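Local coordinates for conjugal transfer protein TRWB (Escherichia coli, PDB 1E9R) that probably acts as a hexameric, ring-forming P-loop NTPase that couples DNA processing to DNA transport during bacterial conjugation, at residues G81-I86 with R232-D237; F97-D102 with G240-I245; S133-G138 with F212-K217; A254-I259 with S290-A295. One frame throughout, in Å; residues are numbered along the deposited sequence.

Contact 1 of 4, residues G81-I86 with R232-D237; sequences GDRMVI and RSWLED
Arg83 lays one end of its guanidinium over the Trp234 ring and reaches on to the carbonyls that end helix 231-236. NH2 stands 3.1 Å above the ring plane, over the centre of the indole. CZ is 4.4 Å from the centroid of the Trp234 six-membered ring, close to the ring normal, which makes this a cation-pi contact. The two planes are 67° apart, so the guanidinium stands steeply on the face instead of stacking flat. The same NH2 donates to Trp234 O at 2.8 Å (N-H...O 165°), with the acceptor in the guanidinium plane, and NH1 gives a more bent bond to Leu235 O at 3.0 Å. Val85 CG2 meets the ring edge, 3.5 Å from Trp234 CZ3. In the P-loop NTPase fold of this family, the contact lies at the mixed central sheet: strand 83-89 is an inner strand, and helix 231-236 precedes its parallel neighbour 243-247. An isoleucine in place of Arg83 would probably leave Trp234 O and Leu235 O without these donors and deprive the indole of its cation. The arginine chain turns at chi3 (78°), bringing its end round to the helix, while NE is held by Gly241 O. Behind the indole, Trp234 packs on Leu243, and Val85 is fixed by backbone bonds to Trp282 and Phe284 of strand 281-285.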
loop_
_atom_site.group_PDB
_atom_site.type_symbol
_atom_site.label_atom_id
_atom_site.label_comp_id
_atom_site.label_asym_id
_atom_site.label_seq_id
_atom_site.Cartn_x
_atom_site.Cartn_y
_atom_site.Cartn_z
ATOM N N GLY B 81 -16.118 46.205 -9.768
ATOM C CA GLY B 81 -14.945 46.698 -10.471
ATOM C C GLY B 81 -13.651 45.954 -10.209
ATOM O O GLY B 81 -12.569 46.494 -10.424
ATOM N N ASP B 82 -13.749 44.712 -9.752
ATOM C CA ASP B 82 -12.566 43.910 -9.455
ATOM C C ASP B 82 -11.923 43.348 -10.722
ATOM O O ASP B 82 -12.610 43.083 -11.709
ATOM C CB ASP B 82 -12.956 42.743 -8.539
ATOM C CG ASP B 82 -13.261 43.183 -7.122
ATOM O OD1 ASP B 82 -13.889 44.245 -6.936
ATOM O OD2 ASP B 82 -12.877 42.458 -6.185
ATOM N N ARG B 83 -10.602 43.185 -10.696
ATOM C CA ARG B 83 -9.897 42.592 -11.832
ATOM C C ARG B 83 -9.869 41.080 -11.605
ATOM O O ARG B 83 -9.805 40.618 -10.462
ATOM C CB ARG B 83 -8.454 43.098 -11.930
ATOM C CG ARG B 83 -8.293 44.509 -12.452
ATOM C CD ARG B 83 -6.820 44.824 -12.698
ATOM N NE ARG B 83 -6.308 44.240 -13.937
ATOM C CZ ARG B 83 -5.014 44.122 -14.221
ATOM N NH1 ARG B 83 -4.104 44.536 -13.346
ATOM N NH2 ARG B 83 -4.621 43.614 -15.384
ATOM N N MET B 84 -9.912 40.308 -12.685
ATOM C CA MET B 84 -9.890 38.859 -12.554
ATOM C C MET B 84 -9.381 38.100 -13.779
ATOM O O MET B 84 -9.417 38.597 -14.904
ATOM C CB MET B 84 -11.288 38.364 -12.182
ATOM C CG MET B 84 -12.383 38.903 -13.075
ATOM S SD MET B 84 -13.988 38.878 -12.256
ATOM C CE MET B 84 -14.834 37.851 -13.307
ATOM N N VAL B 85 -8.871 36.897 -13.526
ATOM C CA VAL B 85 -8.385 36.005 -14.573
ATOM C C VAL B 85 -9.366 34.845 -14.514
ATOM O O VAL B 85 -9.642 34.323 -13.437
ATOM C CB VAL B 85 -6.972 35.481 -14.281
ATOM C CG1 VAL B 85 -6.575 34.476 -15.333
ATOM C CG2 VAL B 85 -5.990 36.626 -14.253
ATOM N N ILE B 86 -9.905 34.450 -15.660
ATOM C CA ILE B 86 -10.882 33.372 -15.692
ATOM C C ILE B 86 -10.499 32.231 -16.631
ATOM O O ILE B 86 -10.229 32.450 -17.819
ATOM C CB ILE B 86 -12.263 33.908 -16.135
ATOM C CG1 ILE B 86 -12.701 35.038 -15.205
ATOM C CG2 ILE B 86 -13.287 32.794 -16.138
ATOM C CD1 ILE B 86 -13.970 35.755 -15.659
ATOM N N ARG B 232 2.922 39.081 -16.645
ATOM C CA ARG B 232 3.489 39.813 -15.513
ATOM C C ARG B 232 3.202 41.301 -15.643
ATOM O O ARG B 232 2.756 41.951 -14.692
ATOM C CB ARG B 232 5.001 39.612 -15.442
ATOM C CG ARG B 232 5.411 38.197 -15.179
ATOM C CD ARG B 232 6.903 38.084 -14.981
ATOM N NE ARG B 232 7.349 38.669 -13.727
ATOM C CZ ARG B 232 8.594 38.571 -13.277
ATOM N NH1 ARG B 232 9.501 37.913 -13.984
ATOM N NH2 ARG B 232 8.932 39.118 -12.117
ATOM N N SER B 233 3.482 41.838 -16.827
ATOM C CA SER B 233 3.257 43.251 -17.106
ATOM C C SER B 233 1.765 43.556 -17.032
ATOM O O SER B 233 1.365 44.604 -16.531
ATOM C CB SER B 233 3.796 43.604 -18.491
ATOM O OG SER B 233 5.195 43.388 -18.559
ATOM N N TRP B 234 0.945 42.639 -17.531
ATOM C CA TRP B 234 -0.493 42.815 -17.494
ATOM C C TRP B 234 -0.982 42.936 -16.042
ATOM O O TRP B 234 -1.808 43.790 -15.715
ATOM C CB TRP B 234 -1.176 41.627 -18.164
ATOM C CG TRP B 234 -2.664 41.675 -18.074
ATOM C CD1 TRP B 234 -3.504 42.462 -18.807
ATOM C CD2 TRP B 234 -3.496 40.932 -17.171
ATOM N NE1 TRP B 234 -4.807 42.258 -18.418
ATOM C CE2 TRP B 234 -4.833 41.323 -17.417
ATOM C CE3 TRP B 234 -3.243 39.974 -16.177
ATOM C CZ2 TRP B 234 -5.917 40.788 -16.703
ATOM C CZ3 TRP B 234 -4.323 39.441 -15.465
ATOM C CH2 TRP B 234 -5.643 39.853 -15.734
ATOM N N LEU B 235 -0.475 42.075 -15.168
ATOM C CA LEU B 235 -0.887 42.109 -13.769
ATOM C C LEU B 235 -0.564 43.444 -13.136
ATOM O O LEU B 235 -1.338 43.972 -12.338
ATOM C CB LEU B 235 -0.201 40.992 -12.981
ATOM C CG LEU B 235 -0.721 39.577 -13.244
ATOM C CD1 LEU B 235 0.151 38.563 -12.526
ATOM C CD2 LEU B 235 -2.156 39.474 -12.781
ATOM N N GLU B 236 0.581 43.993 -13.507
ATOM C CA GLU B 236 1.031 45.261 -12.962
ATOM C C GLU B 236 0.287 46.454 -13.533
ATOM O O GLU B 236 0.227 47.502 -12.903
ATOM C CB GLU B 236 2.526 45.425 -13.218
ATOM C CG GLU B 236 3.357 44.295 -12.647
ATOM C CD GLU B 236 4.830 44.445 -12.950
ATOM O OE1 GLU B 236 5.181 44.495 -14.154
ATOM O OE2 GLU B 236 5.629 44.509 -11.985
ATOM N N ASP B 237 -0.279 46.298 -14.723
ATOM C CA ASP B 237 -0.995 47.396 -15.357
ATOM C C ASP B 237 -2.337 47.638 -14.690
ATOM O O ASP B 237 -3.272 46.859 -14.860
ATOM C CB ASP B 237 -1.205 47.100 -16.840
ATOM C CG ASP B 237 -1.891 48.242 -17.572
ATOM O OD1 ASP B 237 -2.095 49.318 -16.960
ATOM O OD2 ASP B 237 -2.222 48.060 -18.764
#

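Contact 2 of 4, residues F97-D102 with G240-I245; sequences FGRDKD and GGNLFI
Phe97 and Gly98 pass beside the Phe244 ring where helix 92-97 ends, in the connection of a beta-alpha-beta crossover that runs from strand 83-89 to the sheet-edge strand 103-105 with strand 243-247 lying between the two. Gly98 CA approaches Phe244 CZ obliquely at 3.9 Å, while the Phe97 ring turns away to meet Phe425 edge-to-face. Next comes Arg99, the first residue of a type I turn that closes at Asp102. Its backbone N binds Asp102 OD2 at 2.7 Å on the anti side of the carboxylate, and its NH2 forms a salt bridge to Asp102 OD1 at 2.8 Å through the syn lone pair. Bent at chi3 (-37°), the arginine sets its guanidinium almost parallel to the Asn242 amide, the planes 18° apart. Asn242 ND2 lies 3.2 Å above the Arg99 guanidinium plane, offset toward its rim; both groups are donors, so this is a face contact and not a hydrogen bond. The amide is oriented by Met84 N, which binds Asn242 OD1. Lys101 folds back across the glycines, its CE 3.8 Å from Gly241 CA, and its NZ is hydrogen-bonded to Asn239 O. Gly241 sits so close that a CB there would collide with Asp102 OD1 and Lys101 O. Asp102 ends the walk: CB and OD2 touch the Phe244 rim, and OD1, already held by Arg99, accepts a second bond from Asn242 N at 2.8 Å, the donor coming from 44° out of the carboxylate plane.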
loop_
_atom_site.group_PDB
_atom_site.type_symbol
_atom_site.label_atom_id
_atom_site.label_comp_id
_atom_site.label_asym_id
_atom_site.label_seq_id
_atom_site.Cartn_x
_atom_site.Cartn_y
_atom_site.Cartn_z
ATOM N N PHE B 97 -19.271 38.470 -20.304
ATOM C CA PHE B 97 -18.659 39.545 -19.528
ATOM C C PHE B 97 -17.462 40.224 -20.179
ATOM O O PHE B 97 -16.898 41.168 -19.616
ATOM C CB PHE B 97 -18.245 39.017 -18.155
ATOM C CG PHE B 97 -19.347 38.312 -17.421
ATOM C CD1 PHE B 97 -20.551 38.954 -17.158
ATOM C CD2 PHE B 97 -19.179 37.003 -16.990
ATOM C CE1 PHE B 97 -21.569 38.303 -16.478
ATOM C CE2 PHE B 97 -20.190 36.342 -16.308
ATOM C CZ PHE B 97 -21.389 36.995 -16.051
ATOM N N GLY B 98 -17.085 39.747 -21.362
ATOM C CA GLY B 98 -15.947 40.311 -22.067
ATOM C C GLY B 98 -16.137 41.721 -22.604
ATOM O O GLY B 98 -17.012 41.970 -23.436
ATOM N N ARG B 99 -15.311 42.646 -22.121
ATOM C CA ARG B 99 -15.363 44.034 -22.563
ATOM C C ARG B 99 -14.244 44.268 -23.565
ATOM O O ARG B 99 -13.418 43.389 -23.807
ATOM C CB ARG B 99 -15.213 44.990 -21.380
ATOM C CG ARG B 99 -16.315 44.852 -20.340
ATOM C CD ARG B 99 -15.839 45.404 -19.002
ATOM N NE ARG B 99 -14.422 45.101 -18.777
ATOM C CZ ARG B 99 -13.778 45.264 -17.622
ATOM N NH1 ARG B 99 -14.418 45.728 -16.554
ATOM N NH2 ARG B 99 -12.486 44.970 -17.535
ATOM N N ASP B 100 -14.212 45.465 -24.133
ATOM C CA ASP B 100 -13.232 45.809 -25.146
ATOM C C ASP B 100 -11.768 45.810 -24.704
ATOM O O ASP B 100 -10.890 45.350 -25.438
ATOM C CB ASP B 100 -13.604 47.166 -25.745
ATOM C CG ASP B 100 -13.175 47.299 -27.194
ATOM O OD1 ASP B 100 -11.994 47.639 -27.449
ATOM O OD2 ASP B 100 -14.027 47.044 -28.078
ATOM N N LYS B 101 -11.507 46.323 -23.509
ATOM C CA LYS B 101 -10.145 46.401 -22.977
ATOM C C LYS B 101 -9.627 45.085 -22.393
ATOM O O LYS B 101 -8.501 45.026 -21.891
ATOM C CB LYS B 101 -10.077 47.476 -21.888
ATOM C CG LYS B 101 -11.114 47.281 -20.779
ATOM C CD LYS B 101 -10.954 48.296 -19.660
ATOM C CE LYS B 101 -9.602 48.148 -18.981
ATOM N NZ LYS B 101 -9.472 49.046 -17.801
ATOM N N ASP B 102 -10.442 44.036 -22.454
ATOM C CA ASP B 102 -10.041 42.753 -21.898
ATOM C C ASP B 102 -9.156 41.917 -22.814
ATOM O O ASP B 102 -9.142 42.101 -24.033
ATOM C CB ASP B 102 -11.272 41.954 -21.466
ATOM C CG ASP B 102 -12.041 42.641 -20.350
ATOM O OD1 ASP B 102 -11.392 43.291 -19.497
ATOM O OD2 ASP B 102 -13.286 42.527 -20.314
ATOM N N GLY B 240 -5.148 47.580 -16.852
ATOM C CA GLY B 240 -5.307 46.327 -17.562
ATOM C C GLY B 240 -6.727 45.862 -17.283
ATOM O O GLY B 240 -7.325 46.242 -16.268
ATOM N N GLY B 241 -7.291 45.053 -18.171
ATOM C CA GLY B 241 -8.648 44.596 -17.938
ATOM C C GLY B 241 -8.677 43.264 -17.219
ATOM O O GLY B 241 -8.007 43.069 -16.205
ATOM N N ASN B 242 -9.474 42.350 -17.756
ATOM C CA ASN B 242 -9.600 41.014 -17.215
ATOM C C ASN B 242 -9.022 40.063 -18.255
ATOM O O ASN B 242 -8.968 40.392 -19.436
ATOM C CB ASN B 242 -11.069 40.685 -16.958
ATOM C CG ASN B 242 -11.707 41.628 -15.960
ATOM O OD1 ASN B 242 -11.086 42.005 -14.960
ATOM N ND2 ASN B 242 -12.956 42.007 -16.217
ATOM N N LEU B 243 -8.589 38.887 -17.814
ATOM C CA LEU B 243 -8.004 37.907 -18.716
ATOM C C LEU B 243 -8.883 36.664 -18.831
ATOM O O LEU B 243 -9.229 36.050 -17.827
ATOM C CB LEU B 243 -6.618 37.509 -18.211
ATOM C CG LEU B 243 -5.587 37.008 -19.223
ATOM C CD1 LEU B 243 -4.384 36.493 -18.468
ATOM C CD2 LEU B 243 -6.165 35.914 -20.084
ATOM N N PHE B 244 -9.252 36.300 -20.054
ATOM C CA PHE B 244 -10.062 35.108 -20.264
ATOM C C PHE B 244 -9.241 34.060 -20.979
ATOM O O PHE B 244 -8.824 34.273 -22.120
ATOM C CB PHE B 244 -11.280 35.394 -21.128
ATOM C CG PHE B 244 -12.242 36.343 -20.519
ATOM C CD1 PHE B 244 -11.986 37.711 -20.524
ATOM C CD2 PHE B 244 -13.418 35.875 -19.950
ATOM C CE1 PHE B 244 -12.897 38.606 -19.970
ATOM C CE2 PHE B 244 -14.337 36.758 -19.392
ATOM C CZ PHE B 244 -14.078 38.131 -19.402
ATOM N N ILE B 245 -8.998 32.940 -20.301
ATOM C CA ILE B 245 -8.249 31.828 -20.883
ATOM C C ILE B 245 -9.310 30.863 -21.387
ATOM O O ILE B 245 -9.908 30.114 -20.617
ATOM C CB ILE B 245 -7.357 31.136 -19.837
ATOM C CG1 ILE B 245 -6.269 32.112 -19.376
ATOM C CG2 ILE B 245 -6.741 29.869 -20.425
ATOM C CD1 ILE B 245 -5.408 31.589 -18.261
#

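Contact 3 of 4, residues S133-G138 with F212-K217; sequences SVVPRG and FVLSDK
A helix-to-helix junction joins the end of helix 126-134 to the last turn of helix 201-217, with Val135 meeting Val213 and Leu214 across it. Val135, the first residue to leave helical geometry, presents its two methyls to two different partners. CG1, anti to the backbone N (chi1 -175°), lies 3.5 Å from Val213 CG1. CG2 lies 3.9 Å from Leu214 CD1. The valine thus spans two successive residues of the helix, crossing each side chain at about a right angle. Both segments belong to the helical portion of the chain inserted between strands 103-105 and 243-247 of the central sheet; of the 73 residues between them 52 are helical and none is strand. Farther along helix 201-217, Lys217 uses its aliphatic part: CB sits 3.7 Å from Val134 O, and CD comes 4.5 Å from Pro136 CD. The chain bends at chi2 (-54°) and then runs extended past the proline; NZ goes on to Glu292, and the side chain is about 6 Å from a bound sulfate, which probably came from the crystallisation liquor. The turn after helix 126-134 is tied to helix 141-163 by Arg151, whose NE binds Val135 O. On another side of helix 201-217, the Phe212 ring meets Tyr149 of a neighbouring subunit, with the ring planes at about 45°.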
loop_
_atom_site.group_PDB
_atom_site.type_symbol
_atom_site.label_atom_id
_atom_site.label_comp_id
_atom_site.label_asym_id
_atom_site.label_seq_id
_atom_site.Cartn_x
_atom_site.Cartn_y
_atom_site.Cartn_z
ATOM N N SER B 133 6.433 26.246 -14.857
ATOM C CA SER B 133 5.079 26.526 -15.365
ATOM C C SER B 133 4.824 25.790 -16.670
ATOM O O SER B 133 3.738 25.261 -16.899
ATOM C CB SER B 133 4.891 28.024 -15.611
ATOM O OG SER B 133 5.023 28.764 -14.413
ATOM N N VAL B 134 5.841 25.770 -17.525
ATOM C CA VAL B 134 5.764 25.099 -18.821
ATOM C C VAL B 134 5.730 23.587 -18.630
ATOM O O VAL B 134 4.973 22.884 -19.290
ATOM C CB VAL B 134 6.982 25.471 -19.702
ATOM C CG1 VAL B 134 6.947 24.695 -21.007
ATOM C CG2 VAL B 134 6.986 26.968 -19.967
ATOM N N VAL B 135 6.563 23.100 -17.718
ATOM C CA VAL B 135 6.646 21.680 -17.409
ATOM C C VAL B 135 6.121 21.434 -15.981
ATOM O O VAL B 135 6.894 21.384 -15.011
ATOM C CB VAL B 135 8.110 21.191 -17.514
ATOM C CG1 VAL B 135 8.177 19.689 -17.312
ATOM C CG2 VAL B 135 8.691 21.590 -18.863
ATOM N N PRO B 136 4.795 21.280 -15.831
ATOM C CA PRO B 136 4.257 21.048 -14.487
ATOM C C PRO B 136 4.820 19.810 -13.792
ATOM O O PRO B 136 5.510 18.983 -14.405
ATOM C CB PRO B 136 2.743 20.990 -14.714
ATOM C CG PRO B 136 2.605 20.597 -16.141
ATOM C CD PRO B 136 3.716 21.348 -16.828
ATOM N N ARG B 137 4.531 19.704 -12.495
ATOM C CA ARG B 137 5.018 18.601 -11.681
ATOM C C ARG B 137 4.562 17.249 -12.200
ATOM O O ARG B 137 3.439 17.094 -12.681
ATOM C CB ARG B 137 4.551 18.771 -10.241
ATOM C CG ARG B 137 5.080 20.002 -9.567
ATOM C CD ARG B 137 6.576 19.960 -9.437
ATOM N NE ARG B 137 7.041 21.114 -8.677
ATOM C CZ ARG B 137 8.315 21.416 -8.463
ATOM N NH1 ARG B 137 9.277 20.644 -8.954
ATOM N NH2 ARG B 137 8.630 22.502 -7.766
ATOM N N GLY B 138 5.442 16.265 -12.095
ATOM C CA GLY B 138 5.093 14.943 -12.558
ATOM C C GLY B 138 4.049 14.288 -11.675
ATOM O O GLY B 138 4.025 14.495 -10.453
ATOM N N PHE B 212 11.519 13.760 -24.299
ATOM C CA PHE B 212 10.148 13.281 -24.296
ATOM C C PHE B 212 9.210 14.218 -23.539
ATOM O O PHE B 212 8.129 14.537 -24.022
ATOM C CB PHE B 212 10.092 11.878 -23.698
ATOM C CG PHE B 212 10.416 10.803 -24.675
ATOM C CD1 PHE B 212 9.737 10.730 -25.890
ATOM C CD2 PHE B 212 11.383 9.850 -24.383
ATOM C CE1 PHE B 212 10.013 9.723 -26.795
ATOM C CE2 PHE B 212 11.670 8.831 -25.292
ATOM C CZ PHE B 212 10.986 8.766 -26.495
ATOM N N VAL B 213 9.609 14.659 -22.354
ATOM C CA VAL B 213 8.759 15.564 -21.596
ATOM C C VAL B 213 8.461 16.776 -22.454
ATOM O O VAL B 213 7.309 17.126 -22.655
ATOM C CB VAL B 213 9.440 16.053 -20.300
ATOM C CG1 VAL B 213 8.593 17.117 -19.641
ATOM C CG2 VAL B 213 9.644 14.891 -19.352
ATOM N N LEU B 214 9.514 17.406 -22.961
ATOM C CA LEU B 214 9.383 18.596 -23.794
ATOM C C LEU B 214 8.592 18.351 -25.072
ATOM O O LEU B 214 7.905 19.244 -25.564
ATOM C CB LEU B 214 10.767 19.145 -24.133
ATOM C CG LEU B 214 11.334 20.274 -23.271
ATOM C CD1 LEU B 214 10.685 20.303 -21.897
ATOM C CD2 LEU B 214 12.843 20.094 -23.176
ATOM N N SER B 215 8.688 17.146 -25.612
ATOM C CA SER B 215 7.939 16.821 -26.815
ATOM C C SER B 215 6.446 16.838 -26.480
ATOM O O SER B 215 5.614 17.118 -27.339
ATOM C CB SER B 215 8.349 15.437 -27.343
ATOM O OG SER B 215 7.265 14.519 -27.285
ATOM N N ASP B 216 6.113 16.547 -25.223
ATOM C CA ASP B 216 4.723 16.521 -24.784
ATOM C C ASP B 216 4.212 17.885 -24.372
ATOM O O ASP B 216 3.060 18.219 -24.633
ATOM C CB ASP B 216 4.529 15.564 -23.597
ATOM C CG ASP B 216 4.745 14.103 -23.970
ATOM O OD1 ASP B 216 4.360 13.708 -25.096
ATOM O OD2 ASP B 216 5.281 13.340 -23.133
ATOM N N LYS B 217 5.068 18.672 -23.736
ATOM C CA LYS B 217 4.656 19.982 -23.248
ATOM C C LYS B 217 4.703 21.156 -24.217
ATOM O O LYS B 217 3.778 21.967 -24.257
ATOM C CB LYS B 217 5.463 20.351 -21.993
ATOM C CG LYS B 217 5.463 19.287 -20.916
ATOM C CD LYS B 217 4.066 18.878 -20.528
ATOM C CE LYS B 217 4.086 17.634 -19.664
ATOM N NZ LYS B 217 2.714 17.096 -19.455
#

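Contact 4 of 4, residues A254-I259 with S290-A295; sequences ALRPLI and SLEKLA
The guanidinium of Arg256 has one face against the backbone and side chain of the 290-295 loop: Glu292 CA stands 3.9 Å above its plane, offset toward the rim, with Leu291 C and Glu292 CG on that face too. Ser290 O lies at its edge and accepts from Arg256 NE at 2.8 Å (N-H...O 146°). Arg256 NH2 also comes close to Leu291 O, but at an angle too poor for a hydrogen bond. The Glu292 carboxylate is turned 19° from the guanidinium plane, and its OE2 is 4.2 Å from Arg256 NH1, well out of that plane, an electrostatic neighbour only; the salt bridge of OE2 goes to Lys217. A glutamine at Arg256 would probably leave Ser290 O without this donor and Glu292 with one positive charge fewer nearby. A chi1 of -165° swings CG away from the backbone N, and the extended chain carries NE across to Ser290 O. Pro257, at the kink of the helix, places CB 3.7 Å from Glu292 OE2. Deeper in, Ile259 CG2 meets Leu291 CD2 at 3.8 Å. Ile259 thus touches both loop and sheet, resting also on Ile245 and Trp247 of strand 243-247, while Leu291 packs on Val263 of helix 252-269.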
loop_
_atom_site.group_PDB
_atom_site.type_symbol
_atom_site.label_atom_id
_atom_site.label_comp_id
_atom_site.label_asym_id
_atom_site.label_seq_id
_atom_site.Cartn_x
_atom_site.Cartn_y
_atom_site.Cartn_z
ATOM N N ALA B 254 -5.417 18.473 -25.527
ATOM C CA ALA B 254 -4.257 19.007 -26.221
ATOM C C ALA B 254 -3.753 20.307 -25.596
ATOM O O ALA B 254 -2.548 20.576 -25.583
ATOM C CB ALA B 254 -4.601 19.234 -27.690
ATOM N N LEU B 255 -4.680 21.106 -25.074
ATOM C CA LEU B 255 -4.333 22.390 -24.485
ATOM C C LEU B 255 -4.030 22.350 -22.997
ATOM O O LEU B 255 -3.569 23.335 -22.436
ATOM C CB LEU B 255 -5.453 23.401 -24.755
ATOM C CG LEU B 255 -5.526 23.919 -26.194
ATOM C CD1 LEU B 255 -6.795 24.720 -26.413
ATOM C CD2 LEU B 255 -4.294 24.771 -26.475
ATOM N N ARG B 256 -4.284 21.216 -22.359
ATOM C CA ARG B 256 -4.047 21.063 -20.923
ATOM C C ARG B 256 -2.704 21.643 -20.438
ATOM O O ARG B 256 -2.663 22.443 -19.499
ATOM C CB ARG B 256 -4.161 19.585 -20.545
ATOM C CG ARG B 256 -4.288 19.321 -19.074
ATOM C CD ARG B 256 -4.540 17.852 -18.838
ATOM N NE ARG B 256 -4.826 17.559 -17.434
ATOM C CZ ARG B 256 -4.046 16.829 -16.633
ATOM N NH1 ARG B 256 -2.911 16.308 -17.098
ATOM N NH2 ARG B 256 -4.402 16.618 -15.364
ATOM N N PRO B 257 -1.580 21.249 -21.061
ATOM C CA PRO B 257 -0.319 21.824 -20.577
ATOM C C PRO B 257 -0.138 23.343 -20.761
ATOM O O PRO B 257 0.461 24.004 -19.911
ATOM C CB PRO B 257 0.749 20.998 -21.310
ATOM C CG PRO B 257 0.049 20.472 -22.493
ATOM C CD PRO B 257 -1.321 20.133 -21.982
ATOM N N LEU B 258 -0.657 23.893 -21.861
ATOM C CA LEU B 258 -0.552 25.333 -22.129
ATOM C C LEU B 258 -1.376 26.125 -21.125
ATOM O O LEU B 258 -0.879 27.075 -20.525
ATOM C CB LEU B 258 -1.051 25.680 -23.538
ATOM C CG LEU B 258 -0.291 26.821 -24.245
ATOM C CD1 LEU B 258 -1.173 27.440 -25.317
ATOM C CD2 LEU B 258 0.140 27.877 -23.246
ATOM N N ILE B 259 -2.639 25.730 -20.958
ATOM C CA ILE B 259 -3.545 26.387 -20.023
ATOM C C ILE B 259 -2.953 26.264 -18.615
ATOM O O ILE B 259 -2.906 27.245 -17.864
ATOM C CB ILE B 259 -4.957 25.752 -20.084
ATOM C CG1 ILE B 259 -5.562 25.962 -21.476
ATOM C CG2 ILE B 259 -5.872 26.396 -19.068
ATOM C CD1 ILE B 259 -6.706 24.993 -21.807
ATOM N N SER B 290 -8.673 19.361 -13.708
ATOM C CA SER B 290 -8.523 19.242 -15.161
ATOM C C SER B 290 -7.196 19.810 -15.609
ATOM O O SER B 290 -6.737 19.533 -16.719
ATOM C CB SER B 290 -9.634 19.978 -15.900
ATOM O OG SER B 290 -10.809 19.196 -15.902
ATOM N N LEU B 291 -6.598 20.626 -14.750
ATOM C CA LEU B 291 -5.308 21.218 -15.042
ATOM C C LEU B 291 -4.250 20.214 -14.600
ATOM O O LEU B 291 -4.581 19.209 -13.980
ATOM C CB LEU B 291 -5.139 22.526 -14.264
ATOM C CG LEU B 291 -6.104 23.682 -14.559
ATOM C CD1 LEU B 291 -5.762 24.857 -13.677
ATOM C CD2 LEU B 291 -6.011 24.091 -16.010
ATOM N N GLU B 292 -2.988 20.462 -14.934
ATOM C CA GLU B 292 -1.931 19.552 -14.504
ATOM C C GLU B 292 -1.611 19.848 -13.038
ATOM O O GLU B 292 -2.216 20.742 -12.423
ATOM C CB GLU B 292 -0.661 19.730 -15.354
ATOM C CG GLU B 292 -0.831 19.384 -16.828
ATOM C CD GLU B 292 0.326 18.558 -17.397
ATOM O OE1 GLU B 292 1.148 18.039 -16.609
ATOM O OE2 GLU B 292 0.404 18.415 -18.638
ATOM N N LYS B 293 -0.673 19.094 -12.469
ATOM C CA LYS B 293 -0.279 19.321 -11.089
ATOM C C LYS B 293 0.548 20.607 -11.075
ATOM O O LYS B 293 1.747 20.586 -11.357
ATOM C CB LYS B 293 0.546 18.138 -10.598
ATOM C CG LYS B 293 1.037 18.267 -9.179
ATOM C CD LYS B 293 1.682 16.983 -8.717
ATOM C CE LYS B 293 2.181 17.105 -7.289
ATOM N NZ LYS B 293 2.604 15.771 -6.775
ATOM N N LEU B 294 -0.101 21.728 -10.761
ATOM C CA LEU B 294 0.567 23.030 -10.741
ATOM C C LEU B 294 1.636 23.166 -9.664
ATOM O O LEU B 294 1.452 22.743 -8.528
ATOM C CB LEU B 294 -0.473 24.143 -10.595
ATOM C CG LEU B 294 -1.597 24.073 -11.628
ATOM C CD1 LEU B 294 -2.539 25.240 -11.429
ATOM C CD2 LEU B 294 -1.022 24.102 -13.030
ATOM N N ALA B 295 2.753 23.778 -10.034
ATOM C CA ALA B 295 3.866 23.958 -9.123
ATOM C C ALA B 295 3.720 25.136 -8.168
ATOM O O ALA B 295 4.264 25.107 -7.060
ATOM C CB ALA B 295 5.152 24.107 -9.924
#

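How the contacts relate
Contacts 1 and 2 share the sheet, their centres 9 Å apart, with strands 83-89 and 243-247 joined by a probable hydrogen bond from Ile86 N to Leu243 O (2.8 Å); along the chain their segments alternate. Contacts 3 and 4 form a second pair, centres 10 Å apart, linked by the salt bridge from Lys217 NZ to Glu292 OE2 (2.8 Å) and by a probable bond from Arg137 N to Lys293 O. The sulfate near Lys217 lies by this pair. The two pairs meet through contacts 2 and 4, where Ile245 CG2 touches Ile259 CG2 at 3.8 Å, although those centres are 22 Å apart. Contact 3 is nested in the loops closed by contacts 1 and 2.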